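Local coordinates for protein D-mandelate dehydrogenase (Rhodotorula graminis, PDB 2W2K) that probably catalyses the NAD(P)-dependent interconversion of D-2-hydroxyacids such as D-mandelate and the matching 2-oxoacids, as a D-isomer specific 2-hydroxyacid dehydrogenase, at residues P4-L9 and A54-A59; L81-A86 and T322-F327; M188-Y193 and L206-V211; S213-A218 and F243-P248. All coordinates share one frame; numbering follows the deposited sequence.

The four contacts fall into two pairs at opposite ends of a two-domain chain. Contacts 1 and 2 are buried and lie about 9 Å apart, centre to centre. They share the five-stranded parallel sheet, where strands 54-57 and 83-86 are neighbours. Contact 1 joins strand to strand by backbone hydrogen bonds, and contact 2 joins strand to helix mainly by apolar side chains. Contacts 3 and 4 lie in the NAD-binding domain and are only partly buried. Contact 3 pairs the outermost strand 209-210 with strand 189-193. Contact 4 sets the next helix against the end of another, with two alanines, a methionine, the aliphatic part of a glutamate and one water. Leu217 packs on contact 3.

Contact 1 of 4, residues P4-L9 and A54-A59; sequences PRVLLL and AIIKLA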
# COMPACT_ATOMS: atom_id res chain seq x y z
N PRO B 4 -37.66 12.98 25.09
CA PRO B 4 -36.42 13.69 25.48
C PRO B 4 -35.90 14.55 24.32
O PRO B 4 -36.19 14.27 23.15
CB PRO B 4 -35.44 12.55 25.78
CG PRO B 4 -36.36 11.36 26.15
CD PRO B 4 -37.48 11.51 25.16
N ARG B 5 -35.14 15.60 24.66
CA ARG B 5 -34.71 16.63 23.71
C ARG B 5 -33.17 16.53 23.48
O ARG B 5 -32.41 16.35 24.45
CB ARG B 5 -35.10 18.04 24.25
CG ARG B 5 -36.63 18.18 24.61
CD ARG B 5 -37.04 19.62 25.11
NE ARG B 5 -37.17 20.57 24.00
CZ ARG B 5 -36.48 21.70 23.84
NH1 ARG B 5 -35.58 22.12 24.73
NH2 ARG B 5 -36.72 22.45 22.76
N VAL B 6 -32.74 16.63 22.22
CA VAL B 6 -31.33 16.39 21.80
C VAL B 6 -30.77 17.58 20.98
O VAL B 6 -31.32 17.92 19.91
CB VAL B 6 -31.20 15.05 20.98
CG1 VAL B 6 -29.74 14.75 20.56
CG2 VAL B 6 -31.81 13.85 21.75
N LEU B 7 -29.70 18.22 21.47
CA LEU B 7 -29.04 19.30 20.73
C LEU B 7 -28.14 18.69 19.64
O LEU B 7 -27.28 17.87 19.95
CB LEU B 7 -28.17 20.17 21.68
CG LEU B 7 -27.52 21.41 21.02
CD1 LEU B 7 -28.61 22.45 20.71
CD2 LEU B 7 -26.47 22.02 21.95
N LEU B 8 -28.34 19.12 18.38
CA LEU B 8 -27.55 18.67 17.21
C LEU B 8 -26.43 19.65 16.89
O LEU B 8 -26.72 20.80 16.56
CB LEU B 8 -28.46 18.52 15.97
CG LEU B 8 -27.81 18.17 14.62
CD1 LEU B 8 -27.02 16.83 14.71
CD2 LEU B 8 -28.84 18.08 13.52
N LEU B 9 -25.17 19.22 17.03
CA LEU B 9 -24.00 20.05 16.71
C LEU B 9 -23.59 19.88 15.25
O LEU B 9 -22.99 18.85 14.87
CB LEU B 9 -22.79 19.72 17.62
CG LEU B 9 -22.81 19.97 19.13
CD1 LEU B 9 -21.41 19.59 19.73
CD2 LEU B 9 -23.18 21.41 19.49
N ALA B 54 -29.69 15.38 26.01
CA ALA B 54 -28.53 14.84 25.28
C ALA B 54 -27.95 15.83 24.25
O ALA B 54 -28.63 16.80 23.84
CB ALA B 54 -28.91 13.48 24.58
N ILE B 55 -26.70 15.57 23.85
CA ILE B 55 -26.05 16.23 22.72
C ILE B 55 -25.51 15.13 21.77
O ILE B 55 -24.90 14.15 22.25
CB ILE B 55 -24.84 17.13 23.20
CG1 ILE B 55 -25.29 18.25 24.16
CG2 ILE B 55 -24.11 17.73 21.98
CD1 ILE B 55 -24.16 18.66 25.18
N ILE B 56 -25.67 15.32 20.46
CA ILE B 56 -25.11 14.43 19.40
C ILE B 56 -24.25 15.18 18.35
O ILE B 56 -24.57 16.33 17.94
CB ILE B 56 -26.28 13.57 18.71
CG1 ILE B 56 -25.72 12.30 18.00
CG2 ILE B 56 -27.18 14.46 17.83
CD1 ILE B 56 -26.78 11.26 17.49
N LYS B 57 -23.17 14.53 17.93
CA LYS B 57 -22.17 15.11 16.99
C LYS B 57 -21.80 13.98 16.00
O LYS B 57 -21.03 13.05 16.35
CB LYS B 57 -20.95 15.62 17.80
CG LYS B 57 -19.87 16.48 17.00
CD LYS B 57 -18.62 16.67 17.89
CE LYS B 57 -17.50 17.55 17.28
NZ LYS B 57 -16.83 16.98 16.05
N LEU B 58 -22.37 14.04 14.79
CA LEU B 58 -22.38 12.90 13.84
C LEU B 58 -21.09 12.69 13.01
O LEU B 58 -20.93 11.62 12.38
CB LEU B 58 -23.60 13.00 12.90
CG LEU B 58 -24.98 12.89 13.58
CD1 LEU B 58 -26.11 13.36 12.64
CD2 LEU B 58 -25.26 11.48 14.01
N ALA B 59 -20.20 13.68 13.01
CA ALA B 59 -18.96 13.61 12.23
C ALA B 59 -17.85 14.41 12.92
O ALA B 59 -18.11 15.38 13.62
CB ALA B 59 -19.17 14.13 10.78
O HOH W 1 -23.54 16.50 13.71
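Four backbone hydrogen bonds tie strand 5-8 to strand 54-57. Ala54 N donates to Arg5 O at 3.3 Å. Leu7 N then donates to Ala54 O at 3.0 Å, and Leu7 O accepts from Ile56 N. Leu9 N closes the set on Ile56 O at 3.1 Å, an almost straight bond (175° at the hydrogen). Beyond it one water donates to Leu9 O and accepts from Leu58 N, so it bridges the two segments just past the paired strands. The charged end of Arg5 turns away from this pairing and forms a salt bridge with Glu28. These are parallel neighbours in the five-stranded sheet of a flavodoxin-like alpha/beta domain, strand order 2-1-3-4-5, with strand 5-8 between 28-31 and 54-57. Val6, Leu8, Ala54 and Ile56 share one face. There Ile56 CG2 sits between Val6 CG1, at 3.8 Å, and Leu8 CD1, at 3.9 Å. Val6 CG1 is anti to its own backbone nitrogen (chi1 -178°), which brings this methyl to Ile56 while CG2 meets Ala54 CB. Leu8 CD1 also reaches Leu58 CD1 at 4.1 Å. Helices 17-26 and 310-330 pack on this face, through Phe23 and Ile324 among others. On the face of Leu7 and Ile55, the Leu9 side chain, just past the strand, crosses Ile55 at an oblique angle, its CG 3.9 Å from Ile55 CG2. Trp69 and Phe84 pack against both Leu9 and Ile55.

Contact 2 of 4, residues L81-A86 and T322-F327; sequences LKVFAA and TNIDRF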
# COMPACT_ATOMS: atom_id res chain seq x y z
N LEU B 81 -29.10 17.93 31.49
CA LEU B 81 -28.23 17.17 30.55
C LEU B 81 -27.69 15.87 31.19
O LEU B 81 -27.12 15.91 32.30
CB LEU B 81 -27.08 18.06 29.99
CG LEU B 81 -26.02 17.43 29.07
CD1 LEU B 81 -26.59 17.00 27.70
CD2 LEU B 81 -24.87 18.46 28.85
N LYS B 82 -27.88 14.75 30.50
CA LYS B 82 -27.43 13.41 30.97
C LYS B 82 -26.30 12.75 30.14
O LYS B 82 -25.51 11.96 30.69
CB LYS B 82 -28.62 12.42 31.11
CG LYS B 82 -29.56 12.73 32.33
CD LYS B 82 -30.73 11.71 32.47
CE LYS B 82 -31.39 11.90 33.85
NZ LYS B 82 -32.57 10.98 34.06
N VAL B 83 -26.20 13.05 28.84
CA VAL B 83 -25.26 12.31 27.96
C VAL B 83 -24.87 13.09 26.69
O VAL B 83 -25.71 13.80 26.12
CB VAL B 83 -25.84 10.85 27.58
CG1 VAL B 83 -27.20 10.93 26.86
CG2 VAL B 83 -24.85 10.01 26.73
N PHE B 84 -23.62 12.91 26.25
CA PHE B 84 -23.05 13.52 25.02
C PHE B 84 -22.34 12.37 24.26
O PHE B 84 -21.41 11.76 24.81
CB PHE B 84 -22.03 14.60 25.47
CG PHE B 84 -21.39 15.46 24.36
CD1 PHE B 84 -21.54 15.17 22.98
CD2 PHE B 84 -20.58 16.54 24.72
CE1 PHE B 84 -20.90 15.98 21.98
CE2 PHE B 84 -19.95 17.37 23.74
CZ PHE B 84 -20.11 17.09 22.37
N ALA B 85 -22.80 12.06 23.03
CA ALA B 85 -22.14 11.05 22.16
C ALA B 85 -21.54 11.73 20.91
O ALA B 85 -22.24 12.48 20.22
CB ALA B 85 -23.15 9.92 21.74
N ALA B 86 -20.27 11.42 20.60
CA ALA B 86 -19.55 12.09 19.48
C ALA B 86 -18.81 11.11 18.58
O ALA B 86 -18.28 10.10 19.07
CB ALA B 86 -18.56 13.13 20.02
N THR B 322 -27.29 4.96 18.52
CA THR B 322 -27.55 3.80 19.39
C THR B 322 -27.17 4.03 20.86
O THR B 322 -27.92 3.64 21.76
CB THR B 322 -26.86 2.48 18.83
OG1 THR B 322 -27.33 2.23 17.49
CG2 THR B 322 -27.16 1.27 19.71
N ASN B 323 -26.03 4.68 21.09
CA ASN B 323 -25.62 5.05 22.45
C ASN B 323 -26.70 5.87 23.20
O ASN B 323 -27.08 5.54 24.36
CB ASN B 323 -24.28 5.81 22.43
CG ASN B 323 -23.04 4.88 22.49
OD1 ASN B 323 -22.04 5.11 21.77
ND2 ASN B 323 -23.10 3.87 23.33
N ILE B 324 -27.20 6.91 22.55
CA ILE B 324 -28.21 7.80 23.18
C ILE B 324 -29.58 7.08 23.40
O ILE B 324 -30.23 7.23 24.46
CB ILE B 324 -28.33 9.14 22.39
CG1 ILE B 324 -27.03 9.97 22.52
CG2 ILE B 324 -29.54 9.98 22.86
CD1 ILE B 324 -26.93 11.12 21.50
N ASP B 325 -29.98 6.27 22.43
CA ASP B 325 -31.23 5.46 22.53
C ASP B 325 -31.16 4.48 23.71
O ASP B 325 -32.06 4.47 24.57
CB ASP B 325 -31.46 4.70 21.20
CG ASP B 325 -32.88 4.08 21.08
OD1 ASP B 325 -33.58 3.84 22.09
OD2 ASP B 325 -33.29 3.83 19.94
N ARG B 326 -30.10 3.67 23.76
CA ARG B 326 -29.82 2.78 24.90
C ARG B 326 -29.90 3.51 26.26
O ARG B 326 -30.63 3.08 27.15
CB ARG B 326 -28.46 2.09 24.78
CG ARG B 326 -28.40 1.01 23.70
CD ARG B 326 -26.96 0.48 23.46
NE ARG B 326 -26.37 -0.14 24.65
CZ ARG B 326 -26.39 -1.44 24.96
NH1 ARG B 326 -27.00 -2.32 24.17
NH2 ARG B 326 -25.80 -1.86 26.07
N PHE B 327 -29.14 4.61 26.40
CA PHE B 327 -28.93 5.30 27.69
C PHE B 327 -30.15 6.11 28.18
O PHE B 327 -30.38 6.20 29.39
CB PHE B 327 -27.67 6.19 27.59
CG PHE B 327 -27.08 6.58 28.92
CD1 PHE B 327 -26.30 5.68 29.66
CD2 PHE B 327 -27.29 7.86 29.45
CE1 PHE B 327 -25.74 6.03 30.89
CE2 PHE B 327 -26.72 8.23 30.69
CZ PHE B 327 -25.95 7.32 31.41
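Val83 and Phe327 meet where helix 310-330 packs on the five-stranded parallel sheet of the flavodoxin-like domain. The helix segment runs nearly antiparallel to strand 83-86, at 158°, with the axes 8.7 Å apart. The strand belongs to the first half of the chain and the helix lies near its C-terminal end, so the late helix returns to the early domain. Phe327 can be followed outward. Its CB leaves the helix toward the strand, and chi1 of -161° puts CG opposite the backbone nitrogen. The ring then runs past Val83 in the opposite direction to that side chain. CD2 meets Val83 CB at 3.8 Å and Val83 CG1 at 4.0 Å. One atom farther out, CE2 lies 3.9 Å from Lys82 O and also approaches Val83 CB. Both neighbours reach the ring obliquely. Elsewhere the ring packs on Ala105 of the outermost strand 105-107. One turn back along the helix, Ile324 bends toward the sheet and also packs on Ile56 of strand 54-57. Its CG1 and CD1 both lie against the methyl of Ala85, each 4.0 Å from Ala85 CB.

Contact 3 of 4, residues M188-Y193 and L206-V211; sequences MKLVYY and LGAERV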
# COMPACT_ATOMS: atom_id res chain seq x y z
N MET B 188 6.55 -9.96 7.48
CA MET B 188 7.45 -9.28 8.44
C MET B 188 7.47 -10.06 9.78
O MET B 188 6.63 -10.96 10.01
CB MET B 188 7.02 -7.80 8.69
CG MET B 188 6.98 -6.86 7.43
SD MET B 188 6.79 -5.09 7.82
CE MET B 188 8.51 -4.74 8.31
N LYS B 189 8.47 -9.74 10.61
CA LYS B 189 8.60 -10.22 12.00
C LYS B 189 8.27 -9.07 12.98
O LYS B 189 8.54 -7.90 12.67
CB LYS B 189 10.04 -10.69 12.26
CG LYS B 189 10.54 -11.81 11.32
CD LYS B 189 12.05 -12.08 11.50
CE LYS B 189 12.49 -13.25 10.62
N LEU B 190 7.71 -9.39 14.15
CA LEU B 190 7.20 -8.35 15.08
C LEU B 190 7.99 -8.27 16.40
O LEU B 190 8.15 -9.28 17.09
CB LEU B 190 5.70 -8.55 15.40
CG LEU B 190 5.03 -7.50 16.32
CD1 LEU B 190 4.93 -6.11 15.66
CD2 LEU B 190 3.63 -7.97 16.77
N VAL B 191 8.48 -7.07 16.73
CA VAL B 191 8.99 -6.72 18.09
C VAL B 191 8.17 -5.53 18.59
O VAL B 191 7.80 -4.65 17.79
CB VAL B 191 10.51 -6.40 18.07
CG1 VAL B 191 11.04 -6.07 19.49
CG2 VAL B 191 11.30 -7.60 17.50
N TYR B 192 7.83 -5.51 19.89
CA TYR B 192 6.99 -4.40 20.43
C TYR B 192 7.37 -3.83 21.80
O TYR B 192 7.93 -4.55 22.65
CB TYR B 192 5.49 -4.78 20.43
CG TYR B 192 5.02 -5.68 21.59
CD1 TYR B 192 4.32 -5.13 22.68
CD2 TYR B 192 5.22 -7.07 21.57
CE1 TYR B 192 3.86 -5.93 23.75
CE2 TYR B 192 4.78 -7.89 22.66
CZ TYR B 192 4.09 -7.31 23.73
OH TYR B 192 3.62 -8.07 24.80
N TYR B 193 7.03 -2.55 21.99
CA TYR B 193 6.97 -1.92 23.32
C TYR B 193 5.52 -1.51 23.63
O TYR B 193 4.85 -0.89 22.77
CB TYR B 193 7.92 -0.69 23.44
CG TYR B 193 7.61 0.10 24.71
CD1 TYR B 193 8.24 -0.21 25.90
CD2 TYR B 193 6.60 1.06 24.72
CE1 TYR B 193 7.88 0.45 27.10
CE2 TYR B 193 6.24 1.72 25.89
CZ TYR B 193 6.89 1.43 27.07
OH TYR B 193 6.50 2.08 28.24
N LEU B 206 0.88 -13.59 16.56
CA LEU B 206 1.74 -12.64 15.82
C LEU B 206 3.22 -12.99 15.89
O LEU B 206 4.03 -12.38 15.19
CB LEU B 206 1.51 -11.20 16.32
CG LEU B 206 0.11 -10.56 16.18
CD1 LEU B 206 0.05 -9.17 16.85
CD2 LEU B 206 -0.33 -10.47 14.71
N GLY B 207 3.58 -13.97 16.72
CA GLY B 207 4.97 -14.26 17.02
C GLY B 207 5.66 -13.06 17.66
O GLY B 207 6.83 -12.78 17.35
N ALA B 208 4.94 -12.36 18.54
CA ALA B 208 5.39 -11.07 19.10
C ALA B 208 6.47 -11.23 20.17
O ALA B 208 6.29 -12.03 21.10
CB ALA B 208 4.18 -10.29 19.67
N GLU B 209 7.59 -10.50 20.04
CA GLU B 209 8.61 -10.45 21.09
C GLU B 209 8.56 -9.09 21.80
O GLU B 209 8.72 -8.07 21.15
CB GLU B 209 10.01 -10.69 20.51
CG GLU B 209 11.12 -10.62 21.57
CD GLU B 209 12.54 -10.58 20.99
OE1 GLU B 209 12.74 -10.90 19.80
OE2 GLU B 209 13.46 -10.21 21.76
N ARG B 210 8.32 -9.07 23.12
CA ARG B 210 8.28 -7.81 23.89
C ARG B 210 9.69 -7.36 24.32
O ARG B 210 10.52 -8.19 24.77
CB ARG B 210 7.37 -7.97 25.13
CG ARG B 210 6.94 -6.65 25.83
CD ARG B 210 6.14 -6.90 27.15
NE ARG B 210 5.60 -5.63 27.67
CZ ARG B 210 5.07 -5.45 28.88
NH1 ARG B 210 5.01 -6.45 29.76
NH2 ARG B 210 4.61 -4.25 29.21
N VAL B 211 9.96 -6.06 24.22
CA VAL B 211 11.15 -5.46 24.85
C VAL B 211 10.77 -4.47 25.96
O VAL B 211 9.61 -4.05 26.03
CB VAL B 211 12.15 -4.82 23.81
CG1 VAL B 211 12.70 -5.89 22.85
CG2 VAL B 211 11.50 -3.65 23.03
O HOH W 2 6.76 -12.19 14.32
O HOH W 3 9.65 -11.40 16.41
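Strand 189-193, helix 200-206 and strand 209-210 form a beta-alpha-beta unit of the NAD-binding domain, and this contact pairs its two strands. Leu190 O accepts from Glu209 N at 3.2 Å. Glu209 O accepts from Tyr192 N, and Tyr192 O from Val211 N, both at 3.0 Å. Two waters extend the pairing toward the helix end. One accepts from Leu190 N and donates to Leu206 O, and the other donates to Leu190 O and Gly207 O. Gly207, with positive phi, is the first residue to leave the helix. The unit lies at the edge of a Rossmann-type parallel sheet, with strand 209-210 outermost. Next along the chain from Tyr193 is Asp194, an NAD-binding residue. Arg210 CG lies over one face of the Tyr192 ring, in a CH-pi contact 4.0 Å from the centroid and displaced toward the rim. The extended arginine carries on past Tyr192 OH, and its guanidinium plane stays within 10° of the ring plane. Arg210 NH2 bonds to Asp194 O, while Tyr192 OH bonds to Glu203 and Ala198 N. Leu190 CD2 touches Ala208 CB and Leu206 CD1, each at 3.8 Å. On the other face Val191 CG1 meets Val211 CG1 at 3.8 Å, the two side chains crossing near a right angle. Val191 and Val211 both pack on Leu217.

Contact 4 of 4, residues S213-A218 and F243-P248; sequences SLEELA and FAAMKP
Ala218 and Ala245 point their methyl groups at each other, 3.9 Å apart between Ala218 CB and Ala245 CB. Two such short side chains let the backbones come close, and Ala218 CA and Met246 CA are 4.9 Å apart. Met246 approaches from beside this pair. Its CG lies 3.8 Å from Ala218 CB, because chi1 of -66° sets CG opposite the carbonyl carbon. Past CG the chain stays straight to SD, then bends at chi3, so the touching is done by CG and not by the methyl end. Glu215 comes from one turn earlier on its helix. It lays its aliphatic part against Ala245, with Glu215 CG 3.9 Å from Ala245 CB. Thus Ala245 CB faces both Glu215 and Ala218. The polar link is a water, which donates to Ala218 O at 2.7 Å and accepts from Lys247 N at 2.9 Å. It joins the backbones of Ala218 and Lys247. Helix 214-220 is fixed at its own start by Ser213, whose OG accepts from Glu216 N at 3.2 Å, while Glu216 OE1 takes a weak bond from Ser213 N. Phe242 of helix 240-245 adds to the packing on Leu214 and Ala218. Ser213 and Glu216 form a capping box, and the contact joins neighbouring helices of the Rossmann-type NAD-binding domain.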
# COMPACT_ATOMS: atom_id res chain seq x y z
N SER B 213 12.18 -1.28 26.84
CA SER B 213 12.35 0.17 26.64
C SER B 213 12.23 0.63 25.17
O SER B 213 12.38 -0.17 24.23
CB SER B 213 13.71 0.60 27.19
OG SER B 213 14.76 0.25 26.30
N LEU B 214 11.99 1.93 24.98
CA LEU B 214 11.90 2.52 23.63
C LEU B 214 13.23 2.52 22.86
O LEU B 214 13.24 2.35 21.63
CB LEU B 214 11.35 3.95 23.69
CG LEU B 214 9.88 4.10 24.11
CD1 LEU B 214 9.61 5.50 24.62
CD2 LEU B 214 8.95 3.74 22.92
N GLU B 215 14.36 2.73 23.55
CA GLU B 215 15.68 2.58 22.90
C GLU B 215 15.99 1.15 22.41
O GLU B 215 16.56 0.97 21.33
CB GLU B 215 16.81 3.22 23.73
CG GLU B 215 16.88 4.78 23.49
CD GLU B 215 17.96 5.50 24.31
OE1 GLU B 215 19.16 5.24 24.11
OE2 GLU B 215 17.59 6.35 25.16
N GLU B 216 15.60 0.14 23.19
CA GLU B 216 15.66 -1.27 22.76
C GLU B 216 14.82 -1.54 21.50
O GLU B 216 15.28 -2.18 20.53
CB GLU B 216 15.22 -2.19 23.91
CG GLU B 216 16.25 -2.22 25.06
CD GLU B 216 15.77 -2.96 26.30
OE1 GLU B 216 14.62 -3.49 26.33
OE2 GLU B 216 16.58 -3.03 27.27
N LEU B 217 13.59 -1.03 21.49
CA LEU B 217 12.71 -1.13 20.31
C LEU B 217 13.33 -0.47 19.09
O LEU B 217 13.42 -1.10 18.03
CB LEU B 217 11.31 -0.55 20.64
CG LEU B 217 10.09 -0.74 19.70
CD1 LEU B 217 10.17 0.16 18.44
CD2 LEU B 217 9.80 -2.23 19.34
N ALA B 218 13.79 0.78 19.23
CA ALA B 218 14.45 1.51 18.12
C ALA B 218 15.60 0.72 17.47
O ALA B 218 15.68 0.60 16.24
CB ALA B 218 14.94 2.90 18.62
N PHE B 243 15.97 8.46 17.69
CA PHE B 243 16.60 8.37 16.36
C PHE B 243 18.08 7.97 16.46
O PHE B 243 18.57 7.15 15.63
CB PHE B 243 16.43 9.66 15.54
CG PHE B 243 14.99 9.95 15.13
CD1 PHE B 243 14.26 9.02 14.36
CD2 PHE B 243 14.37 11.14 15.52
CE1 PHE B 243 12.92 9.27 13.99
CE2 PHE B 243 13.03 11.40 15.15
CZ PHE B 243 12.31 10.47 14.38
N ALA B 244 18.79 8.50 17.46
CA ALA B 244 20.19 8.06 17.72
C ALA B 244 20.31 6.55 17.90
O ALA B 244 21.33 5.92 17.45
CB ALA B 244 20.83 8.84 18.93
N ALA B 245 19.30 5.94 18.53
CA ALA B 245 19.27 4.48 18.77
C ALA B 245 18.90 3.62 17.55
O ALA B 245 19.22 2.44 17.52
CB ALA B 245 18.37 4.12 20.00
N MET B 246 18.27 4.23 16.53
CA MET B 246 17.88 3.49 15.31
C MET B 246 19.07 3.05 14.44
O MET B 246 20.16 3.65 14.50
CB MET B 246 16.86 4.30 14.47
CG MET B 246 15.50 4.47 15.19
SD MET B 246 14.24 5.33 14.21
CE MET B 246 13.74 4.03 13.05
N LYS B 247 18.89 2.00 13.63
CA LYS B 247 19.99 1.56 12.77
C LYS B 247 20.13 2.45 11.53
O LYS B 247 19.14 3.05 11.08
CB LYS B 247 19.88 0.07 12.42
CG LYS B 247 18.76 -0.33 11.57
CD LYS B 247 18.71 -1.88 11.43
CE LYS B 247 18.03 -2.48 12.64
NZ LYS B 247 17.95 -3.94 12.57
N PRO B 248 21.36 2.58 10.99
CA PRO B 248 21.56 3.36 9.76
C PRO B 248 20.71 2.84 8.60
O PRO B 248 20.64 1.62 8.39
CB PRO B 248 23.06 3.14 9.46
CG PRO B 248 23.67 2.86 10.85
CD PRO B 248 22.63 1.99 11.49
O HOH W 4 16.09 1.11 13.59